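Local structure of sensory box histidine kinase/response regulator (Burkholderia thailandensis, 3MR0) at residues A[42-46]-A[47-51]; A[32-35]-A[36-40]. The protein probably acts as a sensor histidine kinase in a two-component phosphorelay, this chain holding its PAS domain. All coordinates share one frame; numbering follows the deposited sequence.

Interaction 1. Residues A[42-46]-A[47-51]; sequences MGYED and HELPD
OE1 of E48 is gripped from two directions, by the backbone of E45 and by a water. E45 N gives it a weak bond, 3.2 Å from N to OE1, while the water lies 3.0 Å from OE1 and is also placed to donate to G43 O, though it has more acceptors in reach than protons and may share its bonds. With CG of E48 anti to the carbonyl carbon and the chain extended beyond it (chi2 171°), the carboxylate reaches back along the turn to E45 N. A firmer bond closes 45-48 as a type I beta turn: E48 N lies 2.8 Å from E45 O, and the donor sits well above the plane of that carbonyl, 52° out of it. OE2 of E48 rests on the aliphatic part of E45, 3.5 Å from its CB, with the two carboxylate planes nearly perpendicular; E45 turns its own OE2 to K40.

This turn belongs to the loop that leads from helix 36-41 of the PAS fold to strand 52-53. The helix ends in a Schellman motif at G43, whose positive phi suits glycine because a CB would jam against the preceding carbonyl O. Beyond it, Y44 and L49 meet across the base of the turn: CD1 of L49 lies over one face of the Y44 ring, 3.7 Å from its centroid, a CH-pi contact offset toward the rim. One arm of the leucine fork thus projects onto the ring close to CG, and the flat face receives it. D46 and D51 hold like charges near each other, OD1 to OD1 3.8 Å, with their carboxylates nearly coplanar; the ammonium group of K39 forms salt bridges with both and probably offsets their repulsion.

Interaction 2. Residues A[32-35]-A[36-40]; sequences MYLS and PHFKK
Y33, midway along strand 32-34, touches P36 only loosely, its OH 4.2 Å from CD of the proline, and also packs on L22 and D24 of the neighbouring strand 21-25. L34 turns to the other side of the strand and meets the helix. Its CD2 methyl lies over one face of the F38 ring, 4.2 Å from the centroid and 17° off the ring normal, a CH-pi contact, while CB comes up to CD2 of the ring at 4.0 Å. F38 reaches this place because its CG stands anti to the backbone N (chi1 -175°), which swings the ring back toward the strand. The fork of the buried leucine lets its other methyl, CD1, approach CG of K39, whose extended chain crosses it at about a right angle.

S35 follows the strand and serves as N-cap of helix 36-41; here the PAS fold passes from its antiparallel sheet directly into a short helix. Its OG, placed between backbone N and carbonyl carbon, accepts from F38 N at 3.2 Å and also bonds with L22 N, which ties the helix start to strand 21-25. The S35 carbonyl opens the helical pattern, its O 3.0 Å from K39 N in a nearly straight bond of 167°. P36 follows well: in the first turn the proline nitrogen, which has no hydrogen, forfeits no helical bond. The F38 side chain also lies about 3 Å from a bound PG5, a glycol ether probably from the crystallisation liquor, though such molecules often mark pockets.

In the fold
From the N terminus the chain first meets interaction 2, where strand 32-34 turns straight into helix 36-41, and only after that helix does interaction 1 close the turn in the loop running on to strand 52-53. The two therefore follow in series, neither crossing nor enclosing the other, yet their centres are only 7 Å apart. Lysines of the helix join them through acidic residues of the loop, and K39 NZ also makes a hydrogen bond to the L49 carbonyl. At the loop's far end D51 returns beside the strand, sharing a backbone hydrogen bond with L34. Together they bind helix, loop and the sheet edge formed by strands 32-34 and 52-53 into one unit.

Interaction 1. Residues A[42-46]-A[47-51]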
loop_
_atom_site.group_PDB
_atom_site.type_symbol
_atom_site.label_atom_id
_atom_site.label_comp_id
_atom_site.label_asym_id
_atom_site.label_seq_id
_atom_site.Cartn_x
_atom_site.Cartn_y
_atom_site.Cartn_z
HETATM N N MSE A 42 1.666 0.119 9.817
HETATM C CA MSE A 42 3.115 0.355 9.700
HETATM C C MSE A 42 3.851 0.012 11.011
HETATM O O MSE A 42 5.086 0.061 11.084
HETATM C CB MSE A 42 3.430 1.795 9.286
HETATM C CG MSE A 42 2.857 2.208 7.953
HETATM SE SE MSE A 42 3.438 1.080 6.471
HETATM C CE MSE A 42 5.354 1.387 6.626
ATOM N N GLY A 43 3.067 -0.327 12.036
ATOM C CA GLY A 43 3.578 -0.699 13.341
ATOM C C GLY A 43 3.637 0.459 14.314
ATOM O O GLY A 43 4.266 0.335 15.359
ATOM N N TYR A 44 2.985 1.577 13.983
ATOM C CA TYR A 44 3.090 2.800 14.783
ATOM C C TYR A 44 1.790 3.178 15.471
ATOM O O TYR A 44 0.732 3.165 14.854
ATOM C CB TYR A 44 3.534 3.980 13.920
ATOM C CG TYR A 44 4.953 3.880 13.391
ATOM C CD1 TYR A 44 6.009 4.508 14.035
ATOM C CD2 TYR A 44 5.226 3.158 12.233
ATOM C CE1 TYR A 44 7.296 4.406 13.546
ATOM C CE2 TYR A 44 6.510 3.053 11.733
ATOM C CZ TYR A 44 7.544 3.672 12.395
ATOM O OH TYR A 44 8.818 3.551 11.883
ATOM N N GLU A 45 1.872 3.529 16.751
ATOM C CA GLU A 45 0.707 4.080 17.437
ATOM C C GLU A 45 0.349 5.447 16.859
ATOM O O GLU A 45 1.199 6.150 16.311
ATOM C CB GLU A 45 0.953 4.211 18.941
ATOM C CG GLU A 45 1.011 2.902 19.682
ATOM C CD GLU A 45 -0.226 2.021 19.462
ATOM O OE1 GLU A 45 -1.341 2.550 19.265
ATOM O OE2 GLU A 45 -0.076 0.781 19.505
ATOM N N ASP A 46 -0.914 5.833 17.027
ATOM C CA ASP A 46 -1.458 7.063 16.455
ATOM C C ASP A 46 -0.552 8.273 16.718
ATOM O O ASP A 46 -0.331 9.094 15.849
ATOM C CB ASP A 46 -2.874 7.277 17.016
ATOM C CG ASP A 46 -3.654 8.368 16.289
ATOM O OD1 ASP A 46 -3.245 8.800 15.181
ATOM O OD2 ASP A 46 -4.700 8.778 16.839
ATOM N N HIS A 47 -0.012 8.356 17.922
ATOM C CA HIS A 47 0.818 9.488 18.325
ATOM C C HIS A 47 2.283 9.376 17.914
ATOM O O HIS A 47 3.039 10.333 18.069
ATOM C CB HIS A 47 0.760 9.667 19.849
ATOM C CG HIS A 47 1.640 8.713 20.606
ATOM N ND1 HIS A 47 1.171 7.542 21.156
ATOM C CD2 HIS A 47 2.960 8.765 20.905
ATOM C CE1 HIS A 47 2.162 6.917 21.764
ATOM N NE2 HIS A 47 3.258 7.636 21.625
ATOM N N GLU A 48 2.697 8.210 17.424
ATOM C CA GLU A 48 4.087 8.008 17.013
ATOM C C GLU A 48 4.387 8.478 15.583
ATOM O O GLU A 48 5.484 8.272 15.069
ATOM C CB GLU A 48 4.470 6.546 17.169
ATOM C CG GLU A 48 4.402 6.073 18.585
ATOM C CD GLU A 48 4.563 4.585 18.679
ATOM O OE1 GLU A 48 4.926 3.965 17.673
ATOM O OE2 GLU A 48 4.318 4.026 19.760
ATOM N N LEU A 49 3.402 9.104 14.955
ATOM C CA LEU A 49 3.551 9.703 13.639
ATOM C C LEU A 49 2.394 10.687 13.490
ATOM O O LEU A 49 1.276 10.390 13.917
ATOM C CB LEU A 49 3.458 8.632 12.549
ATOM C CG LEU A 49 4.531 7.548 12.435
ATOM C CD1 LEU A 49 4.080 6.437 11.500
ATOM C CD2 LEU A 49 5.827 8.154 11.948
ATOM N N PRO A 50 2.641 11.860 12.882
ATOM C CA PRO A 50 1.628 12.916 12.648
ATOM C C PRO A 50 0.552 12.530 11.628
ATOM O O PRO A 50 0.833 11.708 10.768
ATOM C CB PRO A 50 2.452 14.074 12.097
ATOM C CG PRO A 50 3.837 13.769 12.519
ATOM C CD PRO A 50 3.981 12.294 12.490
ATOM N N ASP A 51 -0.650 13.085 11.714
ATOM C CA ASP A 51 -1.666 12.729 10.733
ATOM C C ASP A 51 -1.231 12.996 9.249
ATOM O O ASP A 51 -1.966 12.636 8.321
ATOM C CB ASP A 51 -3.021 13.394 11.056
ATOM C CG ASP A 51 -3.818 12.655 12.150
ATOM O OD1 ASP A 51 -3.399 11.569 12.591
ATOM O OD2 ASP A 51 -4.888 13.157 12.568
HETATM O O HOH W 1 4.209 1.132 18.325
#

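Interaction 2. Residues A[32-35]-A[36-40]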
loop_
_atom_site.group_PDB
_atom_site.type_symbol
_atom_site.label_atom_id
_atom_site.label_comp_id
_atom_site.label_asym_id
_atom_site.label_seq_id
_atom_site.Cartn_x
_atom_site.Cartn_y
_atom_site.Cartn_z
HETATM N N MSE A 32 0.958 13.280 2.585
HETATM C CA MSE A 32 0.050 12.171 2.718
HETATM C C MSE A 32 -0.652 12.215 4.072
HETATM O O MSE A 32 0.004 12.330 5.099
HETATM C CB MSE A 32 0.821 10.870 2.551
HETATM C CG MSE A 32 -0.102 9.670 2.447
HETATM SE SE MSE A 32 0.752 8.028 1.853
HETATM C CE MSE A 32 2.547 8.370 2.487
ATOM N N TYR A 33 -1.983 12.151 4.060
ATOM C CA TYR A 33 -2.761 11.921 5.278
ATOM C C TYR A 33 -2.883 10.428 5.529
ATOM O O TYR A 33 -3.048 9.651 4.593
ATOM C CB TYR A 33 -4.155 12.550 5.225
ATOM C CG TYR A 33 -5.030 12.061 6.366
ATOM C CD1 TYR A 33 -4.824 12.509 7.667
ATOM C CD2 TYR A 33 -6.037 11.120 6.149
ATOM C CE1 TYR A 33 -5.607 12.049 8.720
ATOM C CE2 TYR A 33 -6.828 10.656 7.188
ATOM C CZ TYR A 33 -6.612 11.124 8.480
ATOM O OH TYR A 33 -7.395 10.660 9.525
ATOM N N LEU A 34 -2.788 10.046 6.798
ATOM C CA LEU A 34 -2.824 8.649 7.218
ATOM C C LEU A 34 -3.877 8.439 8.303
ATOM O O LEU A 34 -3.922 9.176 9.287
ATOM C CB LEU A 34 -1.457 8.208 7.773
ATOM C CG LEU A 34 -0.159 8.814 7.243
ATOM C CD1 LEU A 34 0.983 8.330 8.067
ATOM C CD2 LEU A 34 0.022 8.443 5.792
ATOM N N SER A 35 -4.718 7.429 8.135
ATOM C CA SER A 35 -5.680 7.130 9.156
ATOM C C SER A 35 -4.948 6.493 10.332
ATOM O O SER A 35 -3.827 5.973 10.178
ATOM C CB SER A 35 -6.755 6.202 8.618
ATOM O OG SER A 35 -6.213 4.933 8.301
ATOM N N PRO A 36 -5.568 6.534 11.528
ATOM C CA PRO A 36 -4.943 5.844 12.665
ATOM C C PRO A 36 -4.592 4.402 12.313
ATOM O O PRO A 36 -3.472 3.991 12.650
ATOM C CB PRO A 36 -6.024 5.905 13.751
ATOM C CG PRO A 36 -6.807 7.157 13.416
ATOM C CD PRO A 36 -6.814 7.239 11.910
ATOM N N HIS A 37 -5.488 3.654 11.653
ATOM C CA HIS A 37 -5.148 2.262 11.314
ATOM C C HIS A 37 -4.030 2.101 10.263
ATOM O O HIS A 37 -3.299 1.103 10.273
ATOM C CB HIS A 37 -6.341 1.338 10.999
ATOM C CG HIS A 37 -5.996 -0.112 11.181
ATOM N ND1 HIS A 37 -5.749 -0.667 12.420
ATOM C CD2 HIS A 37 -5.764 -1.100 10.283
ATOM C CE1 HIS A 37 -5.420 -1.941 12.282
ATOM N NE2 HIS A 37 -5.428 -2.232 10.995
ATOM N N PHE A 38 -3.891 3.076 9.374
ATOM C CA PHE A 38 -2.741 3.077 8.498
ATOM C C PHE A 38 -1.497 3.123 9.372
ATOM O O PHE A 38 -0.584 2.325 9.203
ATOM C CB PHE A 38 -2.769 4.278 7.560
ATOM C CG PHE A 38 -1.672 4.272 6.550
ATOM C CD1 PHE A 38 -1.954 4.089 5.213
ATOM C CD2 PHE A 38 -0.348 4.428 6.942
ATOM C CE1 PHE A 38 -0.944 4.073 4.273
ATOM C CE2 PHE A 38 0.685 4.409 6.005
ATOM C CZ PHE A 38 0.391 4.230 4.670
ATOM N N LYS A 39 -1.445 4.073 10.299
ATOM C CA LYS A 39 -0.275 4.173 11.163
ATOM C C LYS A 39 -0.023 2.853 11.879
ATOM O O LYS A 39 1.123 2.404 12.028
ATOM C CB LYS A 39 -0.435 5.297 12.177
ATOM C CG LYS A 39 -0.546 6.677 11.563
ATOM C CD LYS A 39 -0.588 7.711 12.667
ATOM C CE LYS A 39 -0.875 9.094 12.146
ATOM N NZ LYS A 39 -1.450 9.886 13.259
ATOM N N LYS A 40 -1.094 2.222 12.323
ATOM C CA LYS A 40 -0.925 0.995 13.054
ATOM C C LYS A 40 -0.310 -0.079 12.170
ATOM O O LYS A 40 0.658 -0.723 12.567
ATOM C CB LYS A 40 -2.243 0.541 13.659
ATOM C CG LYS A 40 -2.152 -0.807 14.360
ATOM C CD LYS A 40 -0.899 -0.928 15.237
ATOM C CE LYS A 40 -0.985 -0.076 16.488
ATOM N NZ LYS A 40 -0.048 -0.573 17.541
#